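Local coordinates for conserved hypothetical protein (Agrobacterium tumefaciens, PDB 2FEX) that is of unknown function but belongs to the DJ-1/PfpI superfamily, whose members include proteases, chaperones and glyoxalase-like enzymes, at residues 161-166 and 170-175; 73-78 and 100-105; 124-127 and 131-134. One frame throughout, in Å; residues are numbered along the deposited sequence. Where two conformers were deposited one is given.

Contact 1: residues 161-166 and 170-175; sequences FAVEIL and GLFGPE
A first torsion of -164° swings the Phe172 ring back over helix 158-168, so that CZ and CE1 reach Val163, whose CG1 branch is held against the ring. CB of Phe172 leaves the backbone toward the helix, and one ring face lies on the valine. Val163 CG1 stands 3.9 Å from the ring centroid, only 18° off the normal, which meets the criteria of a CH-pi contact, and its closest ring atom is Phe172 CZ at 3.7 Å. Leu166 adds a looser contact, CB to Phe172 CD1 at 4.2 Å, while its CD2 branch turns to Leu171 CB, 4.1 Å away, the two leucines crossing at about a right angle.

The helix ends in a Schellman motif, with Gly170 at positive phi. Leu171 N donates to Leu166 O at 2.9 Å, one of the two bonds of the motif; Gly170 N, close to the same oxygen, is badly angled for bonding. Phe172 then centres an inverse gamma turn, and Gly173 is the N-cap of helix 174-180, whose Leu180 also touches Val163, Leu166 and Phe172. The chemistry is therefore one polar bond closing the helix end beside an apolar patch that joins two consecutive helices.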
loop_
_atom_site.group_PDB
_atom_site.type_symbol
_atom_site.label_atom_id
_atom_site.label_comp_id
_atom_site.label_asym_id
_atom_site.label_seq_id
_atom_site.Cartn_x
_atom_site.Cartn_y
_atom_site.Cartn_z
ATOM N N PHE A 161 5.500 0.599 -11.280
ATOM C CA PHE A 161 4.237 -0.018 -11.770
ATOM C C PHE A 161 3.178 1.102 -11.898
ATOM O O PHE A 161 2.535 1.263 -12.971
ATOM C CB PHE A 161 3.777 -1.075 -10.774
ATOM C CG PHE A 161 2.582 -1.899 -11.247
ATOM C CD1 PHE A 161 2.627 -2.620 -12.434
ATOM C CD2 PHE A 161 1.432 -1.955 -10.436
ATOM C CE1 PHE A 161 1.524 -3.470 -12.803
ATOM C CE2 PHE A 161 0.316 -2.803 -10.799
ATOM C CZ PHE A 161 0.365 -3.507 -12.014
ATOM N N ALA A 162 3.039 1.907 -10.832
ATOM C CA ALA A 162 2.062 2.985 -10.873
ATOM C C ALA A 162 2.369 4.011 -11.969
ATOM O O ALA A 162 1.464 4.445 -12.707
ATOM C CB ALA A 162 1.945 3.668 -9.512
ATOM N N VAL A 163 3.638 4.380 -12.082
ATOM C CA VAL A 163 4.041 5.436 -13.042
ATOM C C VAL A 163 3.735 4.906 -14.465
ATOM O O VAL A 163 3.198 5.649 -15.289
ATOM C CB VAL A 163 5.533 5.736 -12.904
ATOM C CG1 VAL A 163 6.039 6.515 -14.129
ATOM C CG2 VAL A 163 5.807 6.435 -11.543
ATOM N N GLU A 164 4.053 3.628 -14.745
ATOM C CA GLU A 164 3.865 3.131 -16.132
ATOM C C GLU A 164 2.366 3.025 -16.489
ATOM O O GLU A 164 1.988 3.251 -17.643
ATOM C CB GLU A 164 4.559 1.788 -16.359
ATOM C CG GLU A 164 6.088 1.872 -16.309
ATOM C CD GLU A 164 6.696 2.714 -17.464
ATOM O OE1 GLU A 164 6.000 3.081 -18.471
ATOM O OE2 GLU A 164 7.902 3.037 -17.348
ATOM N N ILE A 165 1.520 2.717 -15.489
ATOM C CA ILE A 165 0.073 2.667 -15.723
ATOM C C ILE A 165 -0.410 4.061 -16.049
ATOM O O ILE A 165 -1.133 4.273 -17.062
ATOM C CB ILE A 165 -0.662 2.123 -14.487
ATOM C CG1 ILE A 165 -0.321 0.616 -14.379
ATOM C CG2 ILE A 165 -2.183 2.353 -14.551
ATOM C CD1 ILE A 165 -0.634 -0.038 -13.027
ATOM N N LEU A 166 0.019 5.028 -15.232
ATOM C CA LEU A 166 -0.361 6.414 -15.492
ATOM C C LEU A 166 0.145 6.942 -16.839
ATOM O O LEU A 166 -0.612 7.588 -17.544
ATOM C CB LEU A 166 0.112 7.319 -14.370
ATOM C CG LEU A 166 -0.610 7.044 -13.041
ATOM C CD1 LEU A 166 0.016 7.930 -12.007
ATOM C CD2 LEU A 166 -2.161 7.238 -13.173
ATOM N N GLY A 170 -1.961 8.331 -20.406
ATOM C CA GLY A 170 -1.743 9.777 -20.696
ATOM C C GLY A 170 -2.024 10.651 -19.470
ATOM O O GLY A 170 -2.348 11.851 -19.604
ATOM N N LEU A 171 -1.845 10.102 -18.270
ATOM C CA LEU A 171 -2.142 10.800 -17.027
ATOM C C LEU A 171 -0.908 11.179 -16.214
ATOM O O LEU A 171 -1.056 11.642 -15.078
ATOM C CB LEU A 171 -3.046 9.974 -16.105
ATOM C CG LEU A 171 -4.383 9.664 -16.746
ATOM C CD1 LEU A 171 -5.075 8.703 -15.774
ATOM C CD2 LEU A 171 -5.205 10.931 -17.083
ATOM N N PHE A 172 0.290 10.967 -16.757
ATOM C CA PHE A 172 1.485 11.234 -15.960
ATOM C C PHE A 172 1.991 12.656 -16.225
ATOM O O PHE A 172 3.024 12.851 -16.853
ATOM C CB PHE A 172 2.577 10.192 -16.224
ATOM C CG PHE A 172 3.659 10.171 -15.203
ATOM C CD1 PHE A 172 3.393 9.833 -13.876
ATOM C CD2 PHE A 172 5.002 10.485 -15.597
ATOM C CE1 PHE A 172 4.459 9.812 -12.926
ATOM C CE2 PHE A 172 6.057 10.423 -14.684
ATOM C CZ PHE A 172 5.798 10.112 -13.355
ATOM N N GLY A 173 1.219 13.620 -15.760
ATOM C CA GLY A 173 1.590 15.035 -15.896
ATOM C C GLY A 173 2.470 15.474 -14.742
ATOM O O GLY A 173 2.943 14.659 -13.919
ATOM N N PRO A 174 2.654 16.794 -14.619
ATOM C CA PRO A 174 3.444 17.359 -13.536
ATOM C C PRO A 174 2.874 17.021 -12.166
ATOM O O PRO A 174 3.651 16.764 -11.260
ATOM C CB PRO A 174 3.349 18.883 -13.792
ATOM C CG PRO A 174 2.927 19.019 -15.189
ATOM C CD PRO A 174 2.102 17.832 -15.510
ATOM N N GLU A 175 1.550 17.015 -12.019
ATOM C CA GLU A 175 0.908 16.683 -10.738
ATOM C C GLU A 175 1.193 15.224 -10.371
ATOM O O GLU A 175 1.582 14.943 -9.238
ATOM C CB GLU A 175 -0.602 16.910 -10.774
ATOM C CG GLU A 175 -0.998 18.327 -11.225
ATOM C CD GLU A 175 -1.319 18.445 -12.733
ATOM O OE1 GLU A 175 -0.789 17.676 -13.592
ATOM O OE2 GLU A 175 -2.113 19.362 -13.056
#

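Contact 2: residues 73-78 and 100-105; sequences LSWEKG and ICAAAS
Trp75 rests on Ala102 and Ala103 where the short, weakly bonded helix 74-77 faces the start of helix 102-109. The second segment has the form of a nucleophile elbow, the tight strand-to-helix turn familiar from the DJ-1/PfpI family: strand 96-100 ends at Ile100, Cys101 takes a positive phi (62°), and the helix begins at once. Cys101 is its N-cap residue, and Ala104 N donates to Cys101 O at 2.9 Å. Whether this cysteine acts as a nucleophile here is not established, although the strained backbone is consistent with such a role.

Along the first segment, Leu73 opens the turn by accepting a backbone bond at its O from Lys77 N, and it packs on Ser26 of the second subunit, so this end lies at the dimer contact. Ser74 follows, its OG 3.4 Å above one face of the Trp75 indole, toward the rim. Trp75 is the residue that crosses to the other segment. Its CG lies beside the backbone N (chi1 -64°) and the indole stands roughly perpendicular to the CA–CB–CG plane (chi2 -87°), which brings the six-membered ring to the alanines. On the face opposite Ser74 OG lies Ala103 CA, 4.2 Å above the plane, with Ala102 O over the ring as well. Tyr129 and Ala80 also touch the indole. Beyond it, Gly78 ends the short helix in a Schellman motif at positive phi, and Gly78 N bonds Trp75 O.

No hydrogen bond links the segments, so the junction is held by van der Waals packing, with one backbone carbonyl oxygen over the ring and two methyls meeting separate parts of the benzo ring: Ala102 CB sits 3.6 Å from Trp75 CE3, and Ala103 CB lies 4.1 Å from Trp75 CH2.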
loop_
_atom_site.group_PDB
_atom_site.type_symbol
_atom_site.label_atom_id
_atom_site.label_comp_id
_atom_site.label_asym_id
_atom_site.label_seq_id
_atom_site.Cartn_x
_atom_site.Cartn_y
_atom_site.Cartn_z
ATOM N N LEU A 73 -1.348 -13.896 -2.486
ATOM C CA LEU A 73 -0.981 -15.325 -2.214
ATOM C C LEU A 73 -1.903 -16.341 -2.871
ATOM O O LEU A 73 -1.717 -17.570 -2.696
ATOM C CB LEU A 73 -1.040 -15.565 -0.717
ATOM C CG LEU A 73 -0.095 -14.692 0.093
ATOM C CD1 LEU A 73 -0.248 -14.984 1.598
ATOM C CD2 LEU A 73 1.397 -14.807 -0.321
ATOM N N SER A 74 -2.948 -15.879 -3.554
ATOM C CA SER A 74 -3.918 -16.877 -4.100
ATOM C C SER A 74 -3.270 -17.876 -5.052
ATOM O O SER A 74 -3.563 -19.076 -5.004
ATOM C CB SER A 74 -5.163 -16.215 -4.763
ATOM O OG SER A 74 -4.757 -15.383 -5.844
ATOM N N TRP A 75 -2.359 -17.375 -5.890
ATOM C CA TRP A 75 -1.647 -18.309 -6.824
ATOM C C TRP A 75 -0.897 -19.419 -6.098
ATOM O O TRP A 75 -1.133 -20.614 -6.383
ATOM C CB TRP A 75 -0.785 -17.504 -7.803
ATOM C CG TRP A 75 -1.683 -16.631 -8.673
ATOM C CD1 TRP A 75 -2.301 -16.975 -9.864
ATOM C CD2 TRP A 75 -2.082 -15.313 -8.377
ATOM N NE1 TRP A 75 -3.087 -15.938 -10.299
ATOM C CE2 TRP A 75 -2.959 -14.887 -9.419
ATOM C CE3 TRP A 75 -1.799 -14.425 -7.322
ATOM C CZ2 TRP A 75 -3.545 -13.579 -9.433
ATOM C CZ3 TRP A 75 -2.393 -13.148 -7.306
ATOM C CH2 TRP A 75 -3.265 -12.737 -8.344
ATOM N N GLU A 76 -0.072 -19.058 -5.102
ATOM C CA GLU A 76 0.731 -20.065 -4.419
ATOM C C GLU A 76 -0.149 -20.978 -3.581
ATOM O O GLU A 76 0.222 -22.137 -3.347
ATOM C CB GLU A 76 1.819 -19.454 -3.570
ATOM C CG GLU A 76 1.397 -18.535 -2.520
ATOM C CD GLU A 76 2.579 -17.670 -2.106
ATOM O OE1 GLU A 76 2.936 -16.701 -2.870
ATOM O OE2 GLU A 76 3.136 -18.003 -1.038
ATOM N N LYS A 77 -1.307 -20.463 -3.162
ATOM C CA LYS A 77 -2.250 -21.251 -2.352
ATOM C C LYS A 77 -3.138 -22.162 -3.215
ATOM O O LYS A 77 -3.899 -23.005 -2.672
ATOM C CB LYS A 77 -3.103 -20.331 -1.470
ATOM C CG LYS A 77 -2.317 -19.721 -0.296
ATOM C CD LYS A 77 -3.146 -18.607 0.409
ATOM C CE LYS A 77 -2.410 -18.022 1.609
ATOM N NZ LYS A 77 -1.775 -19.080 2.444
ATOM N N GLY A 78 -3.036 -22.000 -4.536
ATOM C CA GLY A 78 -3.779 -22.829 -5.499
ATOM C C GLY A 78 -5.259 -22.489 -5.596
ATOM O O GLY A 78 -6.083 -23.337 -6.066
ATOM N N ILE A 100 1.202 -7.129 -11.586
ATOM C CA ILE A 100 2.423 -7.026 -10.767
ATOM C C ILE A 100 2.615 -8.312 -9.943
ATOM O O ILE A 100 1.613 -9.004 -9.492
ATOM C CB ILE A 100 2.357 -5.734 -9.918
ATOM C CG1 ILE A 100 3.579 -5.645 -8.978
ATOM C CG2 ILE A 100 1.024 -5.718 -9.076
ATOM C CD1 ILE A 100 3.768 -4.173 -8.421
ATOM N N CYS A 101 3.877 -8.657 -9.753
ATOM C CA CYS A 101 4.258 -9.741 -8.838
ATOM C C CYS A 101 3.646 -11.087 -9.347
ATOM O O CYS A 101 3.751 -11.415 -10.563
ATOM C CB CYS A 101 3.791 -9.354 -7.396
ATOM S SG CYS A 101 4.413 -10.341 -6.004
ATOM N N ALA A 102 2.986 -11.853 -8.458
ATOM C CA ALA A 102 2.412 -13.149 -8.926
ATOM C C ALA A 102 1.408 -12.942 -10.046
ATOM O O ALA A 102 1.211 -13.838 -10.922
ATOM C CB ALA A 102 1.777 -13.948 -7.751
ATOM N N ALA A 103 0.759 -11.763 -10.045
ATOM C CA ALA A 103 -0.211 -11.486 -11.130
ATOM C C ALA A 103 0.464 -11.293 -12.488
ATOM O O ALA A 103 -0.171 -11.506 -13.523
ATOM C CB ALA A 103 -1.123 -10.269 -10.759
ATOM N N ALA A 104 1.715 -10.840 -12.483
ATOM C CA ALA A 104 2.437 -10.753 -13.771
ATOM C C ALA A 104 2.636 -12.141 -14.358
ATOM O O ALA A 104 2.468 -12.320 -15.554
ATOM C CB ALA A 104 3.817 -10.050 -13.611
ATOM N N SER A 105 2.977 -13.125 -13.535
ATOM C CA SER A 105 3.147 -14.497 -14.060
ATOM C C SER A 105 1.776 -15.069 -14.474
ATOM O O SER A 105 1.687 -15.766 -15.479
ATOM C CB SER A 105 3.816 -15.368 -12.994
ATOM O OG SER A 105 5.158 -14.872 -12.758
#

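Contact 3: residues 124-127 and 131-134; sequences ASHK and AYRG
Tyr132 carries this contact almost alone, its ring set against His126 and Lys127 on helix 123-127. Following the loop from Ala131, the chain reaches Tyr132, whose CB leaves the backbone toward the helix; CG lies anti to the backbone N (chi1 170°), placing the ring face over His126 CB. That carbon is 3.5 Å from the Tyr132 centroid and 9° off its normal, a nearly axial CH-pi contact. The imidazole turns its edge to the same phenol ring in a T-shaped pair, with centroids 5.2 Å apart and planes at 72°. His126 O comes closest, 3.4 Å from Tyr132 CB. Lys127 CG approaches Tyr132 CE2 at 4.0 Å, while its NZ forms a salt bridge with Glu135. After Arg133, Gly134 brings its N to the opposite face of the tyrosine, 3.6 Å above the ring centre.

This is mostly aromatic packing beside a backbone carbonyl. His126 bonds Thr119 O through NE2 and Ser105 OG through ND1, which fixes the imidazole's rotation; Tyr132 OH bonds His118 NE2. Because Thr119 O can only accept, NE2 carries a proton, and in a neutral imidazole ND1 would then accept from Ser105. The buried polar ends of both rings are thus satisfied outside the contact.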
loop_
_atom_site.group_PDB
_atom_site.type_symbol
_atom_site.label_atom_id
_atom_site.label_comp_id
_atom_site.label_asym_id
_atom_site.label_seq_id
_atom_site.Cartn_x
_atom_site.Cartn_y
_atom_site.Cartn_z
ATOM N N ALA A 124 11.766 -17.398 -14.175
ATOM C CA ALA A 124 11.300 -18.768 -13.800
ATOM C C ALA A 124 9.843 -18.743 -13.273
ATOM O O ALA A 124 9.078 -19.724 -13.453
ATOM C CB ALA A 124 12.213 -19.364 -12.755
ATOM N N SER A 125 9.453 -17.634 -12.630
ATOM C CA SER A 125 8.058 -17.419 -12.203
ATOM C C SER A 125 7.106 -17.447 -13.395
ATOM O O SER A 125 6.042 -18.079 -13.323
ATOM C CB SER A 125 7.905 -16.123 -11.399
ATOM O OG SER A 125 8.734 -16.148 -10.253
ATOM N N HIS A 126 7.497 -16.803 -14.504
ATOM C CA HIS A 126 6.649 -16.838 -15.702
ATOM C C HIS A 126 6.628 -18.234 -16.335
ATOM O O HIS A 126 5.599 -18.722 -16.793
ATOM C CB HIS A 126 7.136 -15.788 -16.724
ATOM C CG HIS A 126 6.773 -14.363 -16.338
ATOM N ND1 HIS A 126 6.283 -14.016 -15.093
ATOM C CD2 HIS A 126 6.880 -13.202 -17.039
ATOM C CE1 HIS A 126 6.056 -12.704 -15.054
ATOM N NE2 HIS A 126 6.446 -12.180 -16.215
ATOM N N LYS A 127 7.791 -18.867 -16.342
ATOM C CA LYS A 127 7.966 -20.179 -16.993
ATOM C C LYS A 127 7.197 -21.276 -16.275
ATOM O O LYS A 127 6.995 -22.366 -16.858
ATOM C CB LYS A 127 9.482 -20.528 -17.151
ATOM C CG LYS A 127 10.138 -19.628 -18.240
ATOM C CD LYS A 127 11.636 -19.922 -18.484
ATOM C CE LYS A 127 11.888 -21.343 -18.938
ATOM N NZ LYS A 127 11.503 -21.583 -20.343
ATOM N N ALA A 131 1.603 -21.943 -20.768
ATOM C CA ALA A 131 1.165 -21.056 -21.849
ATOM C C ALA A 131 2.099 -19.872 -22.088
ATOM O O ALA A 131 1.934 -19.164 -23.077
ATOM C CB ALA A 131 -0.334 -20.558 -21.607
ATOM N N TYR A 132 3.038 -19.629 -21.157
ATOM C CA TYR A 132 3.926 -18.477 -21.315
ATOM C C TYR A 132 4.967 -18.809 -22.366
ATOM O O TYR A 132 5.783 -19.698 -22.171
ATOM C CB TYR A 132 4.622 -18.211 -19.995
ATOM C CG TYR A 132 5.719 -17.199 -20.116
ATOM C CD1 TYR A 132 5.423 -15.850 -20.313
ATOM C CD2 TYR A 132 7.062 -17.598 -19.980
ATOM C CE1 TYR A 132 6.459 -14.894 -20.399
ATOM C CE2 TYR A 132 8.126 -16.671 -20.050
ATOM C CZ TYR A 132 7.819 -15.315 -20.261
ATOM O OH TYR A 132 8.872 -14.427 -20.303
ATOM N N ARG A 133 4.898 -18.119 -23.497
ATOM C CA ARG A 133 5.855 -18.318 -24.593
ATOM C C ARG A 133 6.649 -17.043 -24.883
ATOM O O ARG A 133 7.241 -16.893 -25.988
ATOM C CB ARG A 133 5.111 -18.831 -25.851
ATOM C CG ARG A 133 4.244 -20.108 -25.623
ATOM C CD ARG A 133 5.131 -21.280 -25.188
ATOM N NE ARG A 133 6.160 -21.519 -26.206
ATOM C CZ ARG A 133 7.374 -22.043 -25.996
ATOM N NH1 ARG A 133 7.770 -22.423 -24.780
ATOM N NH2 ARG A 133 8.195 -22.199 -27.030
ATOM N N GLY A 134 6.719 -16.154 -23.890
ATOM C CA GLY A 134 7.358 -14.832 -24.055
ATOM C C GLY A 134 8.826 -14.714 -23.604
ATOM O O GLY A 134 9.341 -13.594 -23.496
#

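From the N terminus, contact 2 comes first: it spans the 21 residues between 73-78 and 100-105, closing a long loop that contains helix 84-92 and most of strand 96-100. Contacts 3 and 1 follow as short local closures, each bridging three intervening residues. The three lie in series, none nested or crossed. Contacts 2 and 3, with centres about 13 Å apart, join directly through helices 102-109 and 123-127, where Ala104 C lies 3.5 Å from His126 CE1. Contact 1 sits across the chain's centre from contact 2, yet Phe161 CE2 reaches Ile100 CG2 at 3.5 Å, linking helix 158-168 to strand 96-100 of the central sheet.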